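Side-chain contacts in methylocystis parvus OBBP MbnE (Methylocystis parvus OBBP, PDB 5ICQ), which probably binds the copper-chelating peptide methanobactin in the periplasm, as a solute-binding protein of family 5, for transport into the cell: residues G63-V68 against G235-L240; D264-R269 against G281-R286; F342-D347 against L422-A427; G401-P406 against V560-F565. All blocks are in the same frame, centred on the assembly; numbering follows the deposited sequence.

In the fold
Long-range contacts organise this solute-binding fold as two separate groups. Following the chain from the N terminus, interaction 1 joins strand 65-71 to strand 237-242, closing a loop of 166 residues. Interaction 2 then closes a short loop of 11 residues, from strand 262-268 to the approach of strand 285-288. That strand 262-268 runs between the two strands of interaction 1, so the contacts touch, as in the Arg67-Asp284 salt bridge. On the far side of the chain's centre, interactions 3 and 4 cross along the sequence, since 401-406 falls between 342-347 and 422-427, while 560-565 follows both. Interaction 3 joins helices 336-343 and 415-427, and loop 401-406, where Pro406 meets Met344, links them to helix 547-563.

Interaction 1 of 4, residues G63-V68 against G235-L240; sequences GGRLRV and GARLLL. With SO4 (sulfate ion), chain B.
Arg65 and Arg237 reach over the strand that separates theirs, 262-268, and meet at a sulfate ion. From CB the Arg65 chain runs straight, CG turned to the far side from the backbone N (chi1 171°), then bends at chi3, which brings its flat end above Leu239. There CD1 of Leu239 lies over the centre of the guanidinium, 4.1 Å from Arg65 CZ. At the tip, Arg65 NH1 and NH2 both donate to sulfate O4, at 2.5 and 2.6 Å, and NH2 also pairs with Glu262. Arg237 NH2 approaches the same oxygen at 3.1 Å and reaches O2 as well, while Asp231 and Asp264 hold its NH1 and NE. Replacing Arg237 by a leucine would probably leave both aspartates without this charged partner and the sulfate with Arg65 alone from this pair. The anion, probably from the crystallisation liquor, bridges the two cations, and with the nearby carboxylates it is likely to offset their charge at this surface.

Interaction 2 of 4, residues D264-R269 against G281-R286; sequences DLQYFR and GLIDYR
Ile283 pushes its terminal methyl toward two side chains of strand 262-268, Gln266 and Phe268, which stand two residues apart and therefore project from the same face of the strand. Its CD1 lies 3.9 Å from Phe268 CE1 and, at the same distance, beside Gln266 OE1. CG1 takes part too, 4.1 Å from Phe268 CZ, so the last two carbons of the isoleucine run up to the outer end of the ring. The phenylalanine comes from the opposite direction, its CG placed next to the backbone N by a chi1 of -72°. Gln266 leaves its backbone in a similar way but then stays extended (chi2 176°), and this carries the amide past the isoleucine and out to a polar neighbourhood. Its NE2 donates to Asp264 OD2 at 3.1 Å, meeting that oxygen from well above the carboxylate plane. The same nitrogen gives a second bond, 2.9 Å long, to a water that in turn donates to Leu282 O at 2.7 Å. One amide group is thus fixed by its own strand and linked through solvent to the facing backbone. Helix 271-279, against which Phe268 also packs, ends in a Schellman motif at Gly281; the whole is a strand-helix-strand unit whose two strands belong to different sheets.

Interaction 3 of 4, residues F342-D347 against L422-A427; sequences FGMMFD and LDLLAA
Helix-helix packing is at work where Phe342 and Met344, near the C-terminal part of helix 336-343, meet Leu424 and Leu425 of helix 415-427. The contact is made of two separate apolar touches. In the first, Leu425 CD2 approaches Phe342 CE1 at 3.9 Å, the two side chains crossing at about a right angle. In the second, the methyl CE of Met344 comes to 3.7 Å from CD1 of Leu424. Met344 can span that distance because its chain is fully stretched beyond CG (chi2 177°), placing the methyl far from its own backbone. Leu424 answers with a chi1 of -110°, well away from a staggered value, which suggests that its side chain is turned to fit the neighbours. A type I beta turn runs from Gly343 to Phe346, and Met345 N donates to Phe342 O at 3.1 Å. Beyond the turn, Asp347 caps the start of helix 348-355. Around the contact, the Phe342 ring meets Phe444 of strand 442-450 edge-to-face, Leu425 packs also on Leu338 and Ala341 of helix 336-343, and Phe346 reaches strand 567-572.

Interaction 4 of 4, residues G401-P406 against V560-F565; sequences GEWRPP and VLLSGF
An irregular segment carrying Trp403 passes the C-terminal part of helix 547-563, the CA atoms of Trp403 and Leu562 standing 9.5 Å apart. The indole packs against two side chains, Leu562 and Phe565, where the chain leaves that helix. Here the chain departs from helical geometry at Phe565, whose phi is positive, after Phe565 N has donated to Leu562 O at 3.1 Å. That turn brings the phenylalanine back over its own helix end, so that Leu562 O sits 3.6 Å above the plane of the Phe565 ring, close to its centre. From there the ring presents an edge to the face of Trp403 in an offset edge-to-face stack, with planes 79° apart and the centroids of the phenyl and the five-membered indole ring 5.8 Å from each other. Trp403 holds its CG anti to the backbone N (chi1 -179°), extending the indole toward the helix. Leu562 meets the six-membered end, its CD2 lying 4.0 Å from Trp403 CZ3. With an alanine here in place of Trp403, the Phe565 edge would probably lose its aromatic partner and a gap would open beside Leu562. Nearby, Arg339 bonds to Gly564 O, and Ile398 of helix 396-399 packs on Trp403. On the side of the indole turned away from Phe565 and Leu562, Pro405 N lies 3.6 Å above the ring plane, toward the rim.

Interaction 1 of 4, residues G63-V68 against G235-L240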
loop_
_atom_site.group_PDB
_atom_site.type_symbol
_atom_site.label_atom_id
_atom_site.label_comp_id
_atom_site.label_asym_id
_atom_site.label_seq_id
_atom_site.Cartn_x
_atom_site.Cartn_y
_atom_site.Cartn_z
ATOM N N GLY A 63 -8.067 7.937 -28.720
ATOM C CA GLY A 63 -8.190 9.356 -28.995
ATOM C C GLY A 63 -8.546 10.151 -27.755
ATOM O O GLY A 63 -8.897 9.612 -26.706
ATOM N N GLY A 64 -8.438 11.468 -27.902
ATOM C CA GLY A 64 -8.910 12.394 -26.895
ATOM C C GLY A 64 -7.870 12.718 -25.838
ATOM O O GLY A 64 -6.820 12.080 -25.720
ATOM N N ARG A 65 -8.175 13.753 -25.052
ATOM C CA ARG A 65 -7.323 14.189 -23.956
ATOM C C ARG A 65 -8.007 13.896 -22.629
ATOM O O ARG A 65 -9.150 14.313 -22.413
ATOM C CB ARG A 65 -7.015 15.684 -24.060
ATOM C CG ARG A 65 -6.315 16.265 -22.823
ATOM C CD ARG A 65 -5.949 17.754 -22.989
ATOM N NE ARG A 65 -4.952 17.969 -24.038
ATOM C CZ ARG A 65 -4.209 19.066 -24.152
ATOM N NH1 ARG A 65 -4.345 20.049 -23.271
ATOM N NH2 ARG A 65 -3.324 19.182 -25.141
ATOM N N LEU A 66 -7.314 13.188 -21.741
ATOM C CA LEU A 66 -7.791 13.017 -20.370
ATOM C C LEU A 66 -7.223 14.130 -19.502
ATOM O O LEU A 66 -6.017 14.381 -19.526
ATOM C CB LEU A 66 -7.373 11.661 -19.800
ATOM C CG LEU A 66 -7.676 11.387 -18.318
ATOM C CD1 LEU A 66 -9.194 11.273 -18.070
ATOM C CD2 LEU A 66 -6.950 10.120 -17.861
ATOM N N ARG A 67 -8.087 14.794 -18.734
ATOM C CA ARG A 67 -7.650 15.819 -17.797
ATOM C C ARG A 67 -7.711 15.230 -16.397
ATOM O O ARG A 67 -8.801 14.938 -15.882
ATOM C CB ARG A 67 -8.498 17.087 -17.897
ATOM C CG ARG A 67 -8.271 17.900 -19.175
ATOM C CD ARG A 67 -9.209 17.448 -20.276
ATOM N NE ARG A 67 -10.571 17.323 -19.773
ATOM C CZ ARG A 67 -11.414 18.337 -19.618
ATOM N NH1 ARG A 67 -11.047 19.570 -19.948
ATOM N NH2 ARG A 67 -12.631 18.111 -19.136
ATOM N N VAL A 68 -6.532 15.071 -15.798
ATOM C CA VAL A 68 -6.326 14.492 -14.476
ATOM C C VAL A 68 -5.945 15.611 -13.517
ATOM O O VAL A 68 -5.171 16.509 -13.876
ATOM C CB VAL A 68 -5.215 13.421 -14.539
ATOM C CG1 VAL A 68 -4.733 13.044 -13.154
ATOM C CG2 VAL A 68 -5.706 12.197 -15.294
ATOM N N GLY A 235 5.301 22.362 -11.009
ATOM C CA GLY A 235 4.259 22.613 -10.036
ATOM C C GLY A 235 2.893 22.907 -10.606
ATOM O O GLY A 235 1.972 23.208 -9.838
ATOM N N ALA A 236 2.723 22.833 -11.924
ATOM C CA ALA A 236 1.471 23.222 -12.557
ATOM C C ALA A 236 0.893 22.094 -13.397
ATOM O O ALA A 236 -0.241 21.670 -13.146
ATOM C CB ALA A 236 1.671 24.477 -13.413
ATOM N N ARG A 237 1.632 21.590 -14.384
ATOM C CA ARG A 237 1.056 20.575 -15.255
ATOM C C ARG A 237 2.159 19.730 -15.874
ATOM O O ARG A 237 3.286 20.190 -16.071
ATOM C CB ARG A 237 0.176 21.195 -16.352
ATOM C CG ARG A 237 0.903 22.021 -17.398
ATOM C CD ARG A 237 1.148 21.224 -18.684
ATOM N NE ARG A 237 -0.090 20.979 -19.417
ATOM C CZ ARG A 237 -0.346 21.429 -20.641
ATOM N NH1 ARG A 237 0.552 22.154 -21.302
ATOM N NH2 ARG A 237 -1.503 21.139 -21.214
ATOM N N LEU A 238 1.805 18.480 -16.155
ATOM C CA LEU A 238 2.617 17.561 -16.944
ATOM C C LEU A 238 1.729 17.047 -18.067
ATOM O O LEU A 238 0.648 16.515 -17.800
ATOM C CB LEU A 238 3.130 16.412 -16.073
ATOM C CG LEU A 238 3.827 15.264 -16.801
ATOM C CD1 LEU A 238 5.076 15.788 -17.487
ATOM C CD2 LEU A 238 4.162 14.120 -15.833
ATOM N N LEU A 239 2.145 17.252 -19.312
ATOM C CA LEU A 239 1.375 16.803 -20.468
ATOM C C LEU A 239 2.069 15.612 -21.115
ATOM O O LEU A 239 3.230 15.709 -21.538
ATOM C CB LEU A 239 1.186 17.921 -21.493
ATOM C CG LEU A 239 0.400 17.509 -22.751
ATOM C CD1 LEU A 239 -1.062 17.188 -22.426
ATOM C CD2 LEU A 239 0.489 18.575 -23.844
ATOM N N LEU A 240 1.354 14.499 -21.193
ATOM C CA LEU A 240 1.812 13.296 -21.866
ATOM C C LEU A 240 1.108 13.180 -23.207
ATOM O O LEU A 240 -0.086 13.458 -23.312
ATOM C CB LEU A 240 1.510 12.053 -21.030
ATOM C CG LEU A 240 2.041 12.075 -19.603
ATOM C CD1 LEU A 240 1.729 10.752 -18.927
ATOM C CD2 LEU A 240 3.540 12.364 -19.610
HETATM S S SO4 B . -1.935 22.760 -24.474
HETATM O O1 SO4 B . -0.586 22.673 -25.021
HETATM O O2 SO4 B . -1.949 23.582 -23.269
HETATM O O3 SO4 B . -2.839 23.356 -25.455
HETATM O O4 SO4 B . -2.383 21.414 -24.153
#

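Interaction 2 of 4, residues D264-R269 against G281-R286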
loop_
_atom_site.group_PDB
_atom_site.type_symbol
_atom_site.label_atom_id
_atom_site.label_comp_id
_atom_site.label_asym_id
_atom_site.label_seq_id
_atom_site.Cartn_x
_atom_site.Cartn_y
_atom_site.Cartn_z
ATOM N N ASP A 264 -3.281 15.085 -19.524
ATOM C CA ASP A 264 -2.848 16.345 -18.923
ATOM C C ASP A 264 -3.020 16.242 -17.415
ATOM O O ASP A 264 -4.151 16.219 -16.911
ATOM C CB ASP A 264 -3.639 17.519 -19.493
ATOM C CG ASP A 264 -3.133 18.869 -18.984
ATOM O OD1 ASP A 264 -1.958 18.953 -18.562
ATOM O OD2 ASP A 264 -3.911 19.845 -19.010
ATOM N N LEU A 265 -1.900 16.158 -16.697
ATOM C CA LEU A 265 -1.904 16.037 -15.242
ATOM C C LEU A 265 -1.724 17.430 -14.652
ATOM O O LEU A 265 -0.638 18.009 -14.744
ATOM C CB LEU A 265 -0.798 15.101 -14.754
ATOM C CG LEU A 265 -0.914 13.638 -15.209
ATOM C CD1 LEU A 265 -0.092 13.393 -16.468
ATOM C CD2 LEU A 265 -0.502 12.674 -14.107
ATOM N N GLN A 266 -2.778 17.959 -14.038
ATOM C CA GLN A 266 -2.762 19.301 -13.464
ATOM C C GLN A 266 -2.731 19.221 -11.946
ATOM O O GLN A 266 -3.457 18.422 -11.345
ATOM C CB GLN A 266 -3.987 20.107 -13.892
ATOM C CG GLN A 266 -4.223 20.188 -15.381
ATOM C CD GLN A 266 -5.510 20.929 -15.691
ATOM O OE1 GLN A 266 -6.003 21.691 -14.864
ATOM N NE2 GLN A 266 -6.057 20.710 -16.880
ATOM N N TYR A 267 -1.909 20.069 -11.331
ATOM C CA TYR A 267 -1.717 20.073 -9.890
ATOM C C TYR A 267 -2.428 21.268 -9.267
ATOM O O TYR A 267 -2.431 22.367 -9.832
ATOM C CB TYR A 267 -0.222 20.081 -9.540
ATOM C CG TYR A 267 0.387 18.698 -9.654
ATOM C CD1 TYR A 267 0.676 18.142 -10.899
ATOM C CD2 TYR A 267 0.643 17.939 -8.524
ATOM C CE1 TYR A 267 1.213 16.876 -11.007
ATOM C CE2 TYR A 267 1.182 16.665 -8.623
ATOM C CZ TYR A 267 1.470 16.146 -9.873
ATOM O OH TYR A 267 2.006 14.886 -9.975
ATOM N N PHE A 268 -3.035 21.038 -8.102
ATOM C CA PHE A 268 -3.898 22.016 -7.455
ATOM C C PHE A 268 -3.475 22.214 -6.006
ATOM O O PHE A 268 -3.160 21.248 -5.305
ATOM C CB PHE A 268 -5.382 21.584 -7.507
ATOM C CG PHE A 268 -5.997 21.682 -8.882
ATOM C CD1 PHE A 268 -5.851 20.651 -9.796
ATOM C CD2 PHE A 268 -6.714 22.811 -9.259
ATOM C CE1 PHE A 268 -6.414 20.747 -11.064
ATOM C CE2 PHE A 268 -7.276 22.914 -10.525
ATOM C CZ PHE A 268 -7.122 21.880 -11.431
ATOM N N ARG A 269 -3.507 23.480 -5.576
ATOM C CA ARG A 269 -3.236 23.955 -4.218
ATOM C C ARG A 269 -3.726 23.008 -3.132
ATOM O O ARG A 269 -2.928 22.462 -2.364
ATOM C CB ARG A 269 -3.894 25.327 -3.991
ATOM C CG ARG A 269 -3.275 26.516 -4.729
ATOM C CD ARG A 269 -3.473 26.442 -6.239
ATOM N NE ARG A 269 -4.883 26.421 -6.624
ATOM C CZ ARG A 269 -5.313 26.179 -7.858
ATOM N NH1 ARG A 269 -4.444 25.928 -8.829
ATOM N NH2 ARG A 269 -6.612 26.188 -8.125
ATOM N N GLY A 281 -16.071 20.983 -14.733
ATOM C CA GLY A 281 -15.854 20.213 -15.944
ATOM C C GLY A 281 -14.461 20.312 -16.528
ATOM O O GLY A 281 -14.256 19.894 -17.674
ATOM N N LEU A 282 -13.503 20.849 -15.772
ATOM C CA LEU A 282 -12.118 20.973 -16.212
ATOM C C LEU A 282 -11.278 19.751 -15.881
ATOM O O LEU A 282 -10.175 19.607 -16.419
ATOM C CB LEU A 282 -11.464 22.193 -15.561
ATOM C CG LEU A 282 -12.182 23.535 -15.686
ATOM C CD1 LEU A 282 -11.463 24.584 -14.850
ATOM C CD2 LEU A 282 -12.263 23.956 -17.144
ATOM N N ILE A 283 -11.761 18.892 -14.992
ATOM C CA ILE A 283 -11.068 17.678 -14.583
ATOM C C ILE A 283 -12.049 16.529 -14.746
ATOM O O ILE A 283 -13.218 16.653 -14.374
ATOM C CB ILE A 283 -10.564 17.789 -13.126
ATOM C CG1 ILE A 283 -9.526 18.912 -13.005
ATOM C CG2 ILE A 283 -9.982 16.455 -12.635
ATOM C CD1 ILE A 283 -8.250 18.696 -13.857
ATOM N N ASP A 284 -11.572 15.405 -15.288
ATOM C CA ASP A 284 -12.450 14.333 -15.739
ATOM C C ASP A 284 -12.724 13.257 -14.689
ATOM O O ASP A 284 -13.633 12.439 -14.891
ATOM C CB ASP A 284 -11.848 13.684 -16.996
ATOM C CG ASP A 284 -11.901 14.612 -18.208
ATOM O OD1 ASP A 284 -12.928 15.300 -18.371
ATOM O OD2 ASP A 284 -10.924 14.657 -18.986
ATOM N N TYR A 285 -11.988 13.239 -13.582
ATOM C CA TYR A 285 -11.992 12.115 -12.653
ATOM C C TYR A 285 -11.490 12.591 -11.298
ATOM O O TYR A 285 -10.581 13.421 -11.234
ATOM C CB TYR A 285 -11.094 10.971 -13.172
ATOM C CG TYR A 285 -10.995 9.796 -12.220
ATOM C CD1 TYR A 285 -10.045 9.778 -11.205
ATOM C CD2 TYR A 285 -11.863 8.710 -12.331
ATOM C CE1 TYR A 285 -9.961 8.724 -10.327
ATOM C CE2 TYR A 285 -11.775 7.637 -11.452
ATOM C CZ TYR A 285 -10.828 7.664 -10.451
ATOM O OH TYR A 285 -10.726 6.622 -9.566
ATOM N N ARG A 286 -12.062 12.050 -10.223
ATOM C CA ARG A 286 -11.521 12.299 -8.893
ATOM C C ARG A 286 -11.827 11.123 -7.974
ATOM O O ARG A 286 -12.843 10.431 -8.129
ATOM C CB ARG A 286 -12.063 13.607 -8.286
ATOM C CG ARG A 286 -13.566 13.653 -8.067
ATOM C CD ARG A 286 -13.998 15.013 -7.477
ATOM N NE ARG A 286 -13.802 15.082 -6.032
ATOM C CZ ARG A 286 -12.806 15.719 -5.414
ATOM N NH1 ARG A 286 -11.878 16.376 -6.105
ATOM N NH2 ARG A 286 -12.747 15.702 -4.084
HETATM O O HOH W 1 -8.715 21.571 -17.598
#

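Interaction 3 of 4, residues F342-D347 against L422-A427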
loop_
_atom_site.group_PDB
_atom_site.type_symbol
_atom_site.label_atom_id
_atom_site.label_comp_id
_atom_site.label_asym_id
_atom_site.label_seq_id
_atom_site.Cartn_x
_atom_site.Cartn_y
_atom_site.Cartn_z
ATOM N N PHE A 342 -7.466 -1.442 27.502
ATOM C CA PHE A 342 -7.584 -0.068 27.028
ATOM C C PHE A 342 -8.269 -0.025 25.672
ATOM O O PHE A 342 -9.056 0.889 25.390
ATOM C CB PHE A 342 -6.210 0.598 26.938
ATOM C CG PHE A 342 -5.708 1.161 28.236
ATOM C CD1 PHE A 342 -6.089 0.613 29.453
ATOM C CD2 PHE A 342 -4.845 2.257 28.234
ATOM C CE1 PHE A 342 -5.606 1.141 30.650
ATOM C CE2 PHE A 342 -4.361 2.788 29.422
ATOM C CZ PHE A 342 -4.740 2.227 30.634
ATOM N N GLY A 343 -7.995 -1.018 24.828
ATOM C CA GLY A 343 -8.623 -1.070 23.520
ATOM C C GLY A 343 -10.129 -1.198 23.592
ATOM O O GLY A 343 -10.837 -0.706 22.713
ATOM N N MET A 344 -10.638 -1.849 24.640
ATOM C CA MET A 344 -12.080 -2.004 24.814
ATOM C C MET A 344 -12.793 -0.679 24.977
ATOM O O MET A 344 -14.012 -0.610 24.784
ATOM C CB MET A 344 -12.379 -2.847 26.050
ATOM C CG MET A 344 -11.995 -4.289 25.932
ATOM S SD MET A 344 -12.338 -5.111 27.501
ATOM C CE MET A 344 -11.800 -6.765 27.065
ATOM N N MET A 345 -12.078 0.364 25.373
ATOM C CA MET A 345 -12.740 1.611 25.702
ATOM C C MET A 345 -12.898 2.540 24.509
ATOM O O MET A 345 -13.585 3.557 24.630
ATOM C CB MET A 345 -11.978 2.320 26.815
ATOM C CG MET A 345 -11.882 1.501 28.103
ATOM S SD MET A 345 -13.492 1.025 28.790
ATOM C CE MET A 345 -14.216 2.634 29.119
ATOM N N PHE A 346 -12.309 2.226 23.358
ATOM C CA PHE A 346 -12.487 3.093 22.197
ATOM C C PHE A 346 -13.880 2.887 21.611
ATOM O O PHE A 346 -14.241 1.766 21.248
ATOM C CB PHE A 346 -11.432 2.830 21.123
ATOM C CG PHE A 346 -11.611 3.700 19.912
ATOM C CD1 PHE A 346 -11.419 5.070 20.003
ATOM C CD2 PHE A 346 -12.014 3.163 18.703
ATOM C CE1 PHE A 346 -11.608 5.892 18.906
ATOM C CE2 PHE A 346 -12.200 3.978 17.601
ATOM C CZ PHE A 346 -11.995 5.340 17.703
ATOM N N ASP A 347 -14.654 3.969 21.490
ATOM C CA ASP A 347 -16.046 3.889 21.035
ATOM C C ASP A 347 -16.113 4.331 19.575
ATOM O O ASP A 347 -16.308 5.509 19.269
ATOM C CB ASP A 347 -16.947 4.739 21.927
ATOM C CG ASP A 347 -18.422 4.597 21.575
ATOM O OD1 ASP A 347 -18.736 4.106 20.472
ATOM O OD2 ASP A 347 -19.273 4.980 22.397
ATOM N N LEU A 422 -12.107 -3.253 33.351
ATOM C CA LEU A 422 -11.594 -3.238 34.720
ATOM C C LEU A 422 -11.262 -4.639 35.216
ATOM O O LEU A 422 -10.292 -4.818 35.966
ATOM C CB LEU A 422 -12.612 -2.560 35.643
ATOM C CG LEU A 422 -12.723 -1.057 35.398
ATOM C CD1 LEU A 422 -13.952 -0.463 36.087
ATOM C CD2 LEU A 422 -11.445 -0.379 35.878
ATOM N N ASP A 423 -12.042 -5.649 34.817
ATOM C CA ASP A 423 -11.719 -7.013 35.224
ATOM C C ASP A 423 -10.386 -7.457 34.638
ATOM O O ASP A 423 -9.573 -8.081 35.329
ATOM C CB ASP A 423 -12.834 -7.984 34.809
ATOM C CG ASP A 423 -14.132 -7.749 35.565
ATOM O OD1 ASP A 423 -14.134 -6.986 36.554
ATOM O OD2 ASP A 423 -15.163 -8.330 35.162
ATOM N N LEU A 424 -10.144 -7.155 33.360
ATOM C CA LEU A 424 -8.851 -7.469 32.757
ATOM C C LEU A 424 -7.726 -6.715 33.449
ATOM O O LEU A 424 -6.655 -7.276 33.718
ATOM C CB LEU A 424 -8.855 -7.117 31.266
ATOM C CG LEU A 424 -8.824 -8.220 30.225
ATOM C CD1 LEU A 424 -8.691 -7.603 28.844
ATOM C CD2 LEU A 424 -7.697 -9.212 30.506
ATOM N N LEU A 425 -7.934 -5.418 33.695
ATOM C CA LEU A 425 -6.919 -4.617 34.371
ATOM C C LEU A 425 -6.607 -5.179 35.751
ATOM O O LEU A 425 -5.443 -5.222 36.163
ATOM C CB LEU A 425 -7.383 -3.161 34.456
ATOM C CG LEU A 425 -7.409 -2.489 33.073
ATOM C CD1 LEU A 425 -8.275 -1.233 33.038
ATOM C CD2 LEU A 425 -5.954 -2.193 32.616
ATOM N N ALA A 426 -7.635 -5.620 36.482
ATOM C CA ALA A 426 -7.403 -6.224 37.795
ATOM C C ALA A 426 -6.485 -7.438 37.689
ATOM O O ALA A 426 -5.574 -7.613 38.507
ATOM C CB ALA A 426 -8.742 -6.600 38.442
ATOM N N ALA A 427 -6.684 -8.265 36.657
ATOM C CA ALA A 427 -5.789 -9.391 36.416
ATOM C C ALA A 427 -4.370 -8.933 36.098
ATOM O O ALA A 427 -3.403 -9.631 36.430
ATOM C CB ALA A 427 -6.340 -10.259 35.284
#

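Interaction 4 of 4, residues G401-P406 against V560-F565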
loop_
_atom_site.group_PDB
_atom_site.type_symbol
_atom_site.label_atom_id
_atom_site.label_comp_id
_atom_site.label_asym_id
_atom_site.label_seq_id
_atom_site.Cartn_x
_atom_site.Cartn_y
_atom_site.Cartn_z
ATOM N N GLY A 401 -11.655 -17.486 15.888
ATOM C CA GLY A 401 -12.366 -16.578 15.007
ATOM C C GLY A 401 -13.581 -15.910 15.621
ATOM O O GLY A 401 -14.486 -15.510 14.892
ATOM N N GLU A 402 -13.636 -15.800 16.947
ATOM C CA GLU A 402 -14.739 -15.144 17.635
ATOM C C GLU A 402 -14.447 -13.697 18.002
ATOM O O GLU A 402 -15.367 -12.991 18.431
ATOM C CB GLU A 402 -15.099 -15.903 18.918
ATOM C CG GLU A 402 -15.509 -17.331 18.663
ATOM C CD GLU A 402 -16.101 -17.988 19.892
ATOM O OE1 GLU A 402 -16.083 -17.365 20.978
ATOM O OE2 GLU A 402 -16.591 -19.126 19.766
ATOM N N TRP A 403 -13.208 -13.244 17.867
ATOM C CA TRP A 403 -12.838 -11.922 18.352
ATOM C C TRP A 403 -13.115 -10.843 17.309
ATOM O O TRP A 403 -12.962 -11.055 16.104
ATOM C CB TRP A 403 -11.354 -11.887 18.741
ATOM C CG TRP A 403 -10.917 -10.550 19.268
ATOM C CD1 TRP A 403 -10.990 -10.113 20.570
ATOM C CD2 TRP A 403 -10.355 -9.468 18.512
ATOM N NE1 TRP A 403 -10.496 -8.827 20.665
ATOM C CE2 TRP A 403 -10.102 -8.409 19.418
ATOM C CE3 TRP A 403 -10.028 -9.291 17.161
ATOM C CZ2 TRP A 403 -9.542 -7.197 19.014
ATOM C CZ3 TRP A 403 -9.467 -8.085 16.763
ATOM C CH2 TRP A 403 -9.237 -7.053 17.685
ATOM N N ARG A 404 -13.509 -9.668 17.796
ATOM C CA ARG A 404 -13.617 -8.441 17.024
ATOM C C ARG A 404 -13.256 -7.297 17.957
ATOM O O ARG A 404 -13.405 -7.438 19.178
ATOM C CB ARG A 404 -15.039 -8.232 16.478
ATOM C CG ARG A 404 -16.054 -8.029 17.610
ATOM C CD ARG A 404 -17.489 -7.820 17.128
ATOM N NE ARG A 404 -18.403 -7.722 18.265
ATOM C CZ ARG A 404 -19.717 -7.544 18.168
ATOM N NH1 ARG A 404 -20.287 -7.434 16.978
ATOM N NH2 ARG A 404 -20.458 -7.469 19.267
ATOM N N PRO A 405 -12.798 -6.160 17.434
ATOM C CA PRO A 405 -12.686 -4.972 18.279
ATOM C C PRO A 405 -14.028 -4.697 18.928
ATOM O O PRO A 405 -15.065 -4.775 18.256
ATOM C CB PRO A 405 -12.296 -3.858 17.291
ATOM C CG PRO A 405 -11.653 -4.582 16.147
ATOM C CD PRO A 405 -12.440 -5.865 16.033
ATOM N N PRO A 406 -14.054 -4.449 20.235
ATOM C CA PRO A 406 -15.329 -4.340 20.944
ATOM C C PRO A 406 -16.249 -3.308 20.312
ATOM O O PRO A 406 -15.814 -2.249 19.853
ATOM C CB PRO A 406 -14.905 -3.937 22.358
ATOM C CG PRO A 406 -13.568 -4.589 22.514
ATOM C CD PRO A 406 -12.909 -4.486 21.162
ATOM N N VAL A 560 -1.480 -13.741 15.345
ATOM C CA VAL A 560 -0.410 -13.412 16.290
ATOM C C VAL A 560 -0.318 -11.905 16.498
ATOM O O VAL A 560 -0.192 -11.428 17.632
ATOM C CB VAL A 560 0.928 -14.002 15.807
ATOM C CG1 VAL A 560 2.079 -13.515 16.685
ATOM C CG2 VAL A 560 0.877 -15.546 15.810
ATOM N N LEU A 561 -0.382 -11.127 15.416
ATOM C CA LEU A 561 -0.354 -9.671 15.559
ATOM C C LEU A 561 -1.522 -9.179 16.398
ATOM O O LEU A 561 -1.347 -8.360 17.308
ATOM C CB LEU A 561 -0.390 -9.005 14.186
ATOM C CG LEU A 561 0.852 -9.122 13.305
ATOM C CD1 LEU A 561 0.615 -8.342 12.002
ATOM C CD2 LEU A 561 2.080 -8.580 14.049
ATOM N N LEU A 562 -2.734 -9.636 16.078
ATOM C CA LEU A 562 -3.905 -9.163 16.814
ATOM C C LEU A 562 -3.823 -9.551 18.284
ATOM O O LEU A 562 -4.254 -8.783 19.154
ATOM C CB LEU A 562 -5.188 -9.718 16.187
ATOM C CG LEU A 562 -5.508 -9.174 14.794
ATOM C CD1 LEU A 562 -6.626 -10.007 14.111
ATOM C CD2 LEU A 562 -5.942 -7.715 14.907
ATOM N N SER A 563 -3.301 -10.751 18.576
ATOM C CA SER A 563 -3.247 -11.250 19.946
ATOM C C SER A 563 -2.266 -10.485 20.813
ATOM O O SER A 563 -2.308 -10.637 22.038
ATOM C CB SER A 563 -2.876 -12.735 19.969
ATOM O OG SER A 563 -3.942 -13.501 19.449
ATOM N N GLY A 564 -1.384 -9.691 20.216
ATOM C CA GLY A 564 -0.499 -8.846 20.990
ATOM C C GLY A 564 -1.101 -7.527 21.419
ATOM O O GLY A 564 -0.551 -6.871 22.310
ATOM N N PHE A 565 -2.221 -7.123 20.818
ATOM C CA PHE A 565 -2.854 -5.847 21.144
ATOM C C PHE A 565 -1.829 -4.717 21.117
ATOM O O PHE A 565 -1.749 -3.883 22.026
ATOM C CB PHE A 565 -3.578 -5.939 22.494
ATOM C CG PHE A 565 -4.658 -6.977 22.480
ATOM C CD1 PHE A 565 -5.913 -6.667 21.981
ATOM C CD2 PHE A 565 -4.387 -8.296 22.852
ATOM C CE1 PHE A 565 -6.910 -7.648 21.908
ATOM C CE2 PHE A 565 -5.373 -9.278 22.784
ATOM C CZ PHE A 565 -6.635 -8.953 22.310
#